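Precorrin-6y methylase (Rhodobacter capsulatus, PDB 3NJR) is the C-terminal domain of a longer precorrin-6Y methyltransferase of adenosylcobalamin biosynthesis, binds S-adenosyl-L-homocysteine and probably transfers methyl groups from S-adenosylmethionine. Local coordinates at residues Trp60-Gly65 against Glu124-Gly129; Arg79-Glu84 against Arg107-Thr112; Gln173-Asp178 against Gln197-Gly202. All coordinates share one frame; numbering follows the deposited sequence.

Contact 1. Residues Trp60-Gly65 against Glu124-Gly129; sequences WDIGGG and EAVFIG. With SAH (S-adenosyl-L-homocysteine), chain C.
Trp60-Asp61-Ile62 and Val126-Phe127-Ile128 pair at the centre of the Rossmann-like sheet of a class I methyltransferase, where strand 58-62 runs into the glycine-rich loop that receives the cofactor. The strand axes lie 4.7 Å apart and diverge by 9°, so the pairing is parallel and nearly untwisted. Four backbone bonds alternate across it: Trp60 N to Ala125 O, Phe127 N to Trp60 O, Ile62 N to Phe127 O (2.7 Å) and Gly129 N to Ile62 O.

On one face of the sheet the Ile62 side chain reaches the aliphatic row of the partner strand. Its CG1 branch stands beside the backbone N (chi1 -64°), and CD1 comes within 3.7 Å of Val126 CG1, with Ile128 CG1 slightly farther off; Trp60 adds its CB to the same Val126 methyl. On the other face Asp61 and Phe127 run side by side in the same direction. Asp61 OD1 lies in the ring plane at the edge, 3.4 Å from Phe127 CD2, while the carboxylate is turned 68° from that plane. Asp61 OD2 is hydrogen-bonded to Ser70 OG. Gly129 N lies above one face of the Phe127 ring, near its rim.

Where the strands run out, Gly63 and Gly129 meet S-adenosyl-L-homocysteine. Gly63 has a positive phi and no side chain, and its CA lies 3.2 Å from the adenine N3; Gly129 O is 3.8 Å from SD. From within strand 125-128 the Phe127 ring adds CE2, 3.8 Å from the amino N of the ligand.

Helix 68-75 packs on the Asp61 and Phe127 face through Val69, whereas helix 134-143 covers Ile128 on the reverse. Strands 79-84 and 149-154 flank the pair in the sheet.

Contact 2. Residues Arg79-Glu84 against Arg107-Thr112; sequences RAITIE and RAVQGT. With SAH (S-adenosyl-L-homocysteine), chain C.
Glu84 closes strand 79-84 at the ribose site of the S-adenosyl-L-homocysteine pocket, and Arg107-Gln110 is the strand beside it, joined to it through helix 87-99 in a beta-alpha-beta crossover. An acidic residue ending the second strand and holding the ribose diol is a hallmark of class I methyltransferases. The two strands are parallel with a 22° twist. Five backbone bonds tie them, from Arg107 N to Ala80 O at the start to Gly111 N on Glu84 O at the end; the last donor sits well above the carbonyl plane.

Ile81, Ile83, Arg107 and Val109 share one face. Ile81 CG2 meets Val109 CG2 at 3.8 Å, and Ile81 CG1 lies over a face of the Arg107 guanidinium, whose NH1 is 4.0 Å from Ile81 CD1. Leu120 adds to this face from a loop. The reverse face, with Ala108 and Gln110, lies against helix 87-99, while Thr82 OG1 is hydrogen-bonded to Ser70 OG.

At the adenine, Thr112 CG2 comes within 3.4 Å of N6. Gly65 N and Arg86 N donate to Glu84 OE1 and OE2 respectively, which fixes the carboxylate's rotation. The Glu84 chain extends at chi1 (167°) and bends at chi2 (60°), which swings the carboxylate onto the diol: O3' donates to Glu84 OE1 at 2.7 Å and O2' to Glu84 OE2 at 2.7 Å.

Contact 3. Residues Gln173-Asp178 against Gln197-Gly202; sequences QLLRID and QLQWSG
Gln173-Ile177 and Gln197-Ser201 form an antiparallel ladder with strand axes 4.8 Å apart at 162°, held by six backbone hydrogen bonds in three reciprocal pairs: Gln173 with Ser201, Leu175 with Gln199 and Ile177 with Gln197. The two strands are the arms of the hairpin 173-185/188-203.

Leu174, Arg176, Leu198 and Trp200 occupy one face. Leu174 crosses Trp200 at about a right angle, placing CD1 4.0 Å from Trp200 CB, while Leu198 CD1 rests 3.8 Å from Arg176 CB. The indole CD1 lies 3.1 Å from Gln173 O, its NE1 bonds to Gly171 O, and Gly202 N sits over the ring centre. Helix 157-170 packs on this side.

The reverse face, under helix 41-51, mixes polar and aliphatic groups. Ile177 CD1 touches Gln199 CB at 3.9 Å. Gln199 is extended with CG anti to the backbone N (chi1 -179°), running alongside Leu175 so that OE1 comes 3.8 Å from Leu175 CD1. A water lies 2.8 Å from Gln199 OE1 and 3.0 Å from Gln173 OE1, placed to donate to either, though it has more acceptors in reach than protons.

Leu175-Asp178 pairs antiparallel with a strand of the second subunit, where Arg176 makes a cation-pi contact with Trp191 of that subunit and Asp178 a salt bridge to its Arg176. The chemistry thus sets an apolar face (Leu174, Leu198, Trp200) against a mixed glutamine face, with charges matched between subunits.

All three contacts belong to one mixed sheet, but at different depths. Contact 1 is the buried centre; contact 2, its neighbour toward one edge, is only partly buried; contact 3, also buried, lies on the opposite side of the chain's centre, about 24 Å from contact 2 between centres. Contacts 1 and 2 touch directly, Gly65 N lying 2.9 Å from Glu84 OE1, and share the ligand: the first meets it through glycine backbone and the Phe127 ring edge, the second through the Glu84 carboxylate and the Thr112 methyl. Their strands are parallel, whereas contact 3 is an antiparallel hairpin that does not touch S-adenosyl-L-homocysteine; its outer strand pairs with another subunit.

Contact 1. Residues Trp60-Gly65 against Glu124-Gly129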
# COMPACT_ATOMS: atom_id res chain seq x y z
N TRP A 60 -31.23 -0.61 0.87
CA TRP A 60 -31.18 -0.88 -0.56
C TRP A 60 -29.79 -1.39 -0.84
O TRP A 60 -28.82 -0.68 -0.59
CB TRP A 60 -31.45 0.41 -1.37
CG TRP A 60 -32.90 0.77 -1.49
CD1 TRP A 60 -33.95 0.14 -0.89
CD2 TRP A 60 -33.46 1.85 -2.24
NE1 TRP A 60 -35.12 0.75 -1.23
CE2 TRP A 60 -34.85 1.81 -2.05
CE3 TRP A 60 -32.91 2.86 -3.05
CZ2 TRP A 60 -35.72 2.75 -2.66
CZ3 TRP A 60 -33.77 3.79 -3.64
CH2 TRP A 60 -35.16 3.72 -3.44
N ASP A 61 -29.67 -2.60 -1.35
CA ASP A 61 -28.37 -3.16 -1.73
C ASP A 61 -28.33 -3.24 -3.24
O ASP A 61 -28.88 -4.16 -3.84
CB ASP A 61 -28.16 -4.55 -1.08
CG ASP A 61 -26.88 -5.28 -1.56
OD1 ASP A 61 -26.12 -4.76 -2.44
OD2 ASP A 61 -26.63 -6.42 -1.05
N ILE A 62 -27.68 -2.26 -3.87
CA ILE A 62 -27.58 -2.26 -5.32
C ILE A 62 -26.36 -3.06 -5.78
O ILE A 62 -25.25 -2.84 -5.31
CB ILE A 62 -27.55 -0.84 -5.89
CG1 ILE A 62 -28.88 -0.13 -5.59
CG2 ILE A 62 -27.27 -0.87 -7.39
CD1 ILE A 62 -28.75 1.33 -5.31
N GLY A 63 -26.59 -4.01 -6.68
CA GLY A 63 -25.51 -4.86 -7.17
C GLY A 63 -25.33 -6.06 -6.28
O GLY A 63 -24.20 -6.47 -5.99
N GLY A 64 -26.46 -6.63 -5.86
CA GLY A 64 -26.47 -7.71 -4.89
C GLY A 64 -25.42 -8.78 -5.08
O GLY A 64 -24.75 -9.16 -4.14
N GLY A 65 -25.26 -9.26 -6.31
CA GLY A 65 -24.32 -10.33 -6.58
C GLY A 65 -24.83 -11.58 -5.93
O GLY A 65 -25.75 -12.23 -6.44
N GLU A 124 -33.45 3.38 4.87
CA GLU A 124 -32.72 4.12 5.88
C GLU A 124 -31.21 4.18 5.52
O GLU A 124 -30.51 5.12 5.90
CB GLU A 124 -32.93 3.49 7.26
CG GLU A 124 -34.20 3.94 8.03
CD GLU A 124 -35.48 3.22 7.59
OE1 GLU A 124 -35.46 1.99 7.35
OE2 GLU A 124 -36.54 3.90 7.50
N ALA A 125 -30.75 3.17 4.77
CA ALA A 125 -29.38 3.07 4.22
C ALA A 125 -29.33 2.49 2.79
O ALA A 125 -30.18 1.67 2.42
CB ALA A 125 -28.50 2.24 5.15
N VAL A 126 -28.33 2.89 1.99
CA VAL A 126 -28.10 2.31 0.64
C VAL A 126 -26.65 1.85 0.46
O VAL A 126 -25.72 2.53 0.89
CB VAL A 126 -28.29 3.31 -0.50
CG1 VAL A 126 -28.36 2.59 -1.85
CG2 VAL A 126 -29.49 4.21 -0.28
N PHE A 127 -26.46 0.71 -0.20
CA PHE A 127 -25.13 0.21 -0.50
C PHE A 127 -25.03 -0.00 -1.97
O PHE A 127 -25.85 -0.69 -2.57
CB PHE A 127 -24.82 -1.10 0.24
CG PHE A 127 -23.56 -1.79 -0.24
CD1 PHE A 127 -22.30 -1.26 0.06
CD2 PHE A 127 -23.62 -2.95 -1.02
CE1 PHE A 127 -21.13 -1.87 -0.40
CE2 PHE A 127 -22.44 -3.58 -1.49
CZ PHE A 127 -21.19 -3.04 -1.16
N ILE A 128 -24.00 0.58 -2.56
CA ILE A 128 -23.70 0.35 -3.97
C ILE A 128 -22.39 -0.42 -4.09
O ILE A 128 -21.30 0.14 -3.87
CB ILE A 128 -23.58 1.66 -4.79
CG1 ILE A 128 -24.85 2.51 -4.65
CG2 ILE A 128 -23.33 1.34 -6.24
CD1 ILE A 128 -24.78 3.60 -3.59
N GLY A 129 -22.52 -1.72 -4.37
CA GLY A 129 -21.44 -2.53 -4.92
C GLY A 129 -21.74 -2.70 -6.41
O GLY A 129 -20.87 -3.07 -7.20
N SAH C . -21.89 -7.10 -2.94
CA SAH C . -21.79 -8.36 -3.75
CB SAH C . -20.55 -8.29 -4.65
CG SAH C . -20.90 -8.38 -6.14
SD SAH C . -20.64 -6.83 -6.93
C SAH C . -21.76 -9.57 -2.84
O SAH C . -22.11 -10.68 -3.22
OXT SAH C . -21.40 -9.48 -1.67
C5' SAH C . -21.02 -7.13 -8.64
C4' SAH C . -22.50 -7.41 -8.92
O4' SAH C . -23.27 -6.23 -9.20
C3' SAH C . -22.65 -8.32 -10.15
O3' SAH C . -23.31 -9.52 -9.76
C2' SAH C . -23.52 -7.55 -11.13
O2' SAH C . -24.48 -8.38 -11.81
C1' SAH C . -24.20 -6.50 -10.26
N9 SAH C . -24.63 -5.33 -11.08
C8 SAH C . -23.95 -4.80 -12.13
N7 SAH C . -24.62 -3.75 -12.67
C5 SAH C . -25.75 -3.59 -11.96
C6 SAH C . -26.91 -2.65 -12.00
N6 SAH C . -26.95 -1.68 -12.93
N1 SAH C . -27.90 -2.80 -11.08
C2 SAH C . -27.86 -3.78 -10.16
N3 SAH C . -26.83 -4.66 -10.07
C4 SAH C . -25.77 -4.62 -10.92

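Contact 2. Residues Arg79-Glu84 against Arg107-Thr112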
# COMPACT_ATOMS: atom_id res chain seq x y z
N ARG A 79 -33.64 -4.95 7.80
CA ARG A 79 -34.37 -5.52 6.65
C ARG A 79 -33.69 -5.00 5.37
O ARG A 79 -33.06 -3.95 5.40
CB ARG A 79 -35.84 -5.09 6.65
CG ARG A 79 -36.59 -5.33 7.95
CD ARG A 79 -37.98 -4.69 7.89
NE ARG A 79 -37.90 -3.24 8.09
CZ ARG A 79 -38.37 -2.31 7.24
NH1 ARG A 79 -38.99 -2.67 6.11
NH2 ARG A 79 -38.23 -1.02 7.52
N ALA A 80 -33.80 -5.73 4.26
CA ALA A 80 -33.12 -5.34 3.03
C ALA A 80 -33.88 -5.71 1.77
O ALA A 80 -34.56 -6.75 1.74
CB ALA A 80 -31.75 -5.94 2.96
N ILE A 81 -33.77 -4.87 0.75
CA ILE A 81 -34.16 -5.22 -0.62
C ILE A 81 -32.88 -5.29 -1.46
O ILE A 81 -32.09 -4.35 -1.46
CB ILE A 81 -35.13 -4.18 -1.24
CG1 ILE A 81 -36.46 -4.17 -0.49
CG2 ILE A 81 -35.37 -4.48 -2.71
CD1 ILE A 81 -37.22 -2.91 -0.63
N THR A 82 -32.69 -6.40 -2.17
CA THR A 82 -31.43 -6.70 -2.86
C THR A 82 -31.66 -6.73 -4.36
O THR A 82 -32.40 -7.58 -4.83
CB THR A 82 -30.87 -8.06 -2.38
OG1 THR A 82 -30.80 -8.04 -0.94
CG2 THR A 82 -29.48 -8.34 -2.96
N ILE A 83 -31.01 -5.84 -5.09
CA ILE A 83 -31.24 -5.63 -6.52
C ILE A 83 -30.12 -6.22 -7.36
O ILE A 83 -28.99 -5.75 -7.29
CB ILE A 83 -31.25 -4.11 -6.83
CG1 ILE A 83 -31.73 -3.27 -5.62
CG2 ILE A 83 -31.96 -3.79 -8.17
CD1 ILE A 83 -33.19 -3.38 -5.30
N GLU A 84 -30.44 -7.24 -8.17
CA GLU A 84 -29.45 -7.90 -9.05
C GLU A 84 -30.08 -8.28 -10.42
O GLU A 84 -31.18 -8.87 -10.45
CB GLU A 84 -28.87 -9.12 -8.33
CG GLU A 84 -28.06 -10.12 -9.17
CD GLU A 84 -26.82 -9.51 -9.85
OE1 GLU A 84 -25.92 -9.00 -9.15
OE2 GLU A 84 -26.76 -9.56 -11.10
N ARG A 107 -35.76 -9.31 0.77
CA ARG A 107 -36.35 -9.51 -0.56
C ARG A 107 -35.32 -9.48 -1.70
O ARG A 107 -34.43 -8.64 -1.71
CB ARG A 107 -37.33 -8.37 -0.87
CG ARG A 107 -38.78 -8.64 -0.68
CD ARG A 107 -39.57 -7.34 -0.87
NE ARG A 107 -39.66 -6.92 -2.28
CZ ARG A 107 -40.13 -5.74 -2.69
NH1 ARG A 107 -40.54 -4.83 -1.81
NH2 ARG A 107 -40.18 -5.46 -3.99
N ALA A 108 -35.48 -10.33 -2.70
CA ALA A 108 -34.69 -10.15 -3.91
C ALA A 108 -35.54 -9.53 -5.00
O ALA A 108 -36.69 -9.91 -5.18
CB ALA A 108 -34.10 -11.45 -4.38
N VAL A 109 -34.97 -8.56 -5.71
CA VAL A 109 -35.58 -7.97 -6.90
C VAL A 109 -34.64 -8.22 -8.07
O VAL A 109 -33.50 -7.74 -8.08
CB VAL A 109 -35.89 -6.45 -6.72
CG1 VAL A 109 -36.30 -5.80 -8.03
CG2 VAL A 109 -36.97 -6.23 -5.68
N GLN A 110 -35.09 -8.98 -9.06
CA GLN A 110 -34.31 -9.14 -10.28
C GLN A 110 -34.48 -7.90 -11.15
O GLN A 110 -35.59 -7.59 -11.58
CB GLN A 110 -34.73 -10.39 -11.06
CG GLN A 110 -34.15 -10.44 -12.45
CD GLN A 110 -34.20 -11.81 -13.07
OE1 GLN A 110 -33.51 -12.08 -14.04
NE2 GLN A 110 -35.02 -12.70 -12.50
N GLY A 111 -33.38 -7.20 -11.39
CA GLY A 111 -33.43 -5.99 -12.20
C GLY A 111 -32.20 -5.11 -12.14
O GLY A 111 -31.15 -5.50 -11.62
N THR A 112 -32.35 -3.91 -12.68
CA THR A 112 -31.26 -2.96 -12.82
C THR A 112 -31.66 -1.66 -12.12
O THR A 112 -32.79 -1.19 -12.27
CB THR A 112 -31.01 -2.68 -14.32
OG1 THR A 112 -30.53 -3.88 -14.93
CG2 THR A 112 -29.98 -1.59 -14.54
N SAH C . -21.89 -7.10 -2.94
CA SAH C . -21.79 -8.36 -3.75
CB SAH C . -20.55 -8.29 -4.65
CG SAH C . -20.90 -8.38 -6.14
SD SAH C . -20.64 -6.83 -6.93
C SAH C . -21.76 -9.57 -2.84
O SAH C . -22.11 -10.68 -3.22
OXT SAH C . -21.40 -9.48 -1.67
C5' SAH C . -21.02 -7.13 -8.64
C4' SAH C . -22.50 -7.41 -8.92
O4' SAH C . -23.27 -6.23 -9.20
C3' SAH C . -22.65 -8.32 -10.15
O3' SAH C . -23.31 -9.52 -9.76
C2' SAH C . -23.52 -7.55 -11.13
O2' SAH C . -24.48 -8.38 -11.81
C1' SAH C . -24.20 -6.50 -10.26
N9 SAH C . -24.63 -5.33 -11.08
C8 SAH C . -23.95 -4.80 -12.13
N7 SAH C . -24.62 -3.75 -12.67
C5 SAH C . -25.75 -3.59 -11.96
C6 SAH C . -26.91 -2.65 -12.00
N6 SAH C . -26.95 -1.68 -12.93
N1 SAH C . -27.90 -2.80 -11.08
C2 SAH C . -27.86 -3.78 -10.16
N3 SAH C . -26.83 -4.66 -10.07
C4 SAH C . -25.77 -4.62 -10.92

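Contact 3. Residues Gln173-Asp178 against Gln197-Gly202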
# COMPACT_ATOMS: atom_id res chain seq x y z
N GLN A 173 -16.93 10.32 4.69
CA GLN A 173 -15.63 9.70 4.91
C GLN A 173 -15.21 9.01 3.63
O GLN A 173 -16.02 8.36 2.97
CB GLN A 173 -15.78 8.70 6.04
CG GLN A 173 -14.63 7.73 6.23
CD GLN A 173 -14.90 6.75 7.38
OE1 GLN A 173 -15.26 5.59 7.15
NE2 GLN A 173 -14.79 7.23 8.61
N LEU A 174 -13.94 9.13 3.27
CA LEU A 174 -13.42 8.36 2.12
C LEU A 174 -12.15 7.58 2.52
O LEU A 174 -11.14 8.19 2.87
CB LEU A 174 -13.17 9.28 0.92
CG LEU A 174 -12.64 8.75 -0.42
CD1 LEU A 174 -13.63 7.85 -1.19
CD2 LEU A 174 -12.23 9.93 -1.30
N LEU A 175 -12.21 6.25 2.44
CA LEU A 175 -11.12 5.40 2.86
C LEU A 175 -10.44 4.74 1.68
O LEU A 175 -11.11 4.31 0.75
CB LEU A 175 -11.61 4.29 3.79
CG LEU A 175 -12.28 4.62 5.11
CD1 LEU A 175 -12.82 3.35 5.73
CD2 LEU A 175 -11.29 5.34 6.05
N ARG A 176 -9.13 4.69 1.70
CA ARG A 176 -8.43 3.85 0.75
C ARG A 176 -8.02 2.57 1.49
O ARG A 176 -7.45 2.64 2.60
CB ARG A 176 -7.20 4.56 0.16
CG ARG A 176 -6.36 3.64 -0.71
CD ARG A 176 -5.01 4.22 -1.19
NE ARG A 176 -4.14 4.72 -0.11
CZ ARG A 176 -3.77 4.03 0.98
NH1 ARG A 176 -4.21 2.79 1.20
NH2 ARG A 176 -2.95 4.62 1.85
N ILE A 177 -8.32 1.41 0.91
CA ILE A 177 -8.17 0.15 1.62
C ILE A 177 -7.41 -0.85 0.78
O ILE A 177 -7.80 -1.13 -0.35
CB ILE A 177 -9.53 -0.48 2.01
CG1 ILE A 177 -10.39 0.52 2.80
CG2 ILE A 177 -9.32 -1.73 2.84
CD1 ILE A 177 -11.86 0.36 2.56
N ASP A 178 -6.33 -1.38 1.32
CA ASP A 178 -5.58 -2.44 0.68
C ASP A 178 -5.50 -3.60 1.67
O ASP A 178 -5.07 -3.41 2.81
CB ASP A 178 -4.20 -1.90 0.33
CG ASP A 178 -3.41 -2.80 -0.62
OD1 ASP A 178 -4.02 -3.57 -1.41
OD2 ASP A 178 -2.16 -2.70 -0.58
N GLN A 197 -8.96 -0.64 -2.72
CA GLN A 197 -10.36 -0.40 -3.02
C GLN A 197 -10.69 0.91 -2.32
O GLN A 197 -10.18 1.17 -1.22
CB GLN A 197 -11.22 -1.56 -2.50
CG GLN A 197 -12.36 -2.02 -3.43
CD GLN A 197 -12.79 -3.49 -3.23
OE1 GLN A 197 -12.02 -4.42 -3.46
NE2 GLN A 197 -14.04 -3.68 -2.82
N LEU A 198 -11.48 1.75 -2.96
CA LEU A 198 -11.94 2.96 -2.31
C LEU A 198 -13.35 2.76 -1.78
O LEU A 198 -14.15 2.05 -2.37
CB LEU A 198 -11.85 4.16 -3.26
CG LEU A 198 -10.72 5.17 -2.98
CD1 LEU A 198 -9.34 4.54 -3.04
CD2 LEU A 198 -10.81 6.38 -3.92
N GLN A 199 -13.62 3.36 -0.63
CA GLN A 199 -14.93 3.24 -0.01
C GLN A 199 -15.38 4.59 0.49
O GLN A 199 -14.71 5.23 1.30
CB GLN A 199 -14.92 2.22 1.13
CG GLN A 199 -16.29 2.04 1.79
CD GLN A 199 -16.23 1.30 3.12
OE1 GLN A 199 -15.90 1.88 4.14
NE2 GLN A 199 -16.60 0.02 3.11
N TRP A 200 -16.53 5.01 -0.01
CA TRP A 200 -17.11 6.23 0.47
C TRP A 200 -18.27 5.92 1.40
O TRP A 200 -19.05 4.96 1.20
CB TRP A 200 -17.54 7.13 -0.68
CG TRP A 200 -18.19 8.40 -0.22
CD1 TRP A 200 -17.65 9.36 0.59
CD2 TRP A 200 -19.52 8.84 -0.53
NE1 TRP A 200 -18.56 10.38 0.81
CE2 TRP A 200 -19.71 10.09 0.13
CE3 TRP A 200 -20.56 8.31 -1.31
CZ2 TRP A 200 -20.90 10.82 0.03
CZ3 TRP A 200 -21.75 9.04 -1.41
CH2 TRP A 200 -21.91 10.28 -0.74
N SER A 201 -18.39 6.76 2.41
CA SER A 201 -19.43 6.62 3.38
C SER A 201 -19.91 8.05 3.69
O SER A 201 -19.15 8.87 4.21
CB SER A 201 -18.87 5.90 4.61
OG SER A 201 -19.82 5.84 5.64
N GLY A 202 -21.15 8.35 3.31
CA GLY A 202 -21.73 9.66 3.55
C GLY A 202 -23.22 9.59 3.77
O GLY A 202 -23.75 8.53 4.07
O HOH W 1 -15.61 4.65 4.34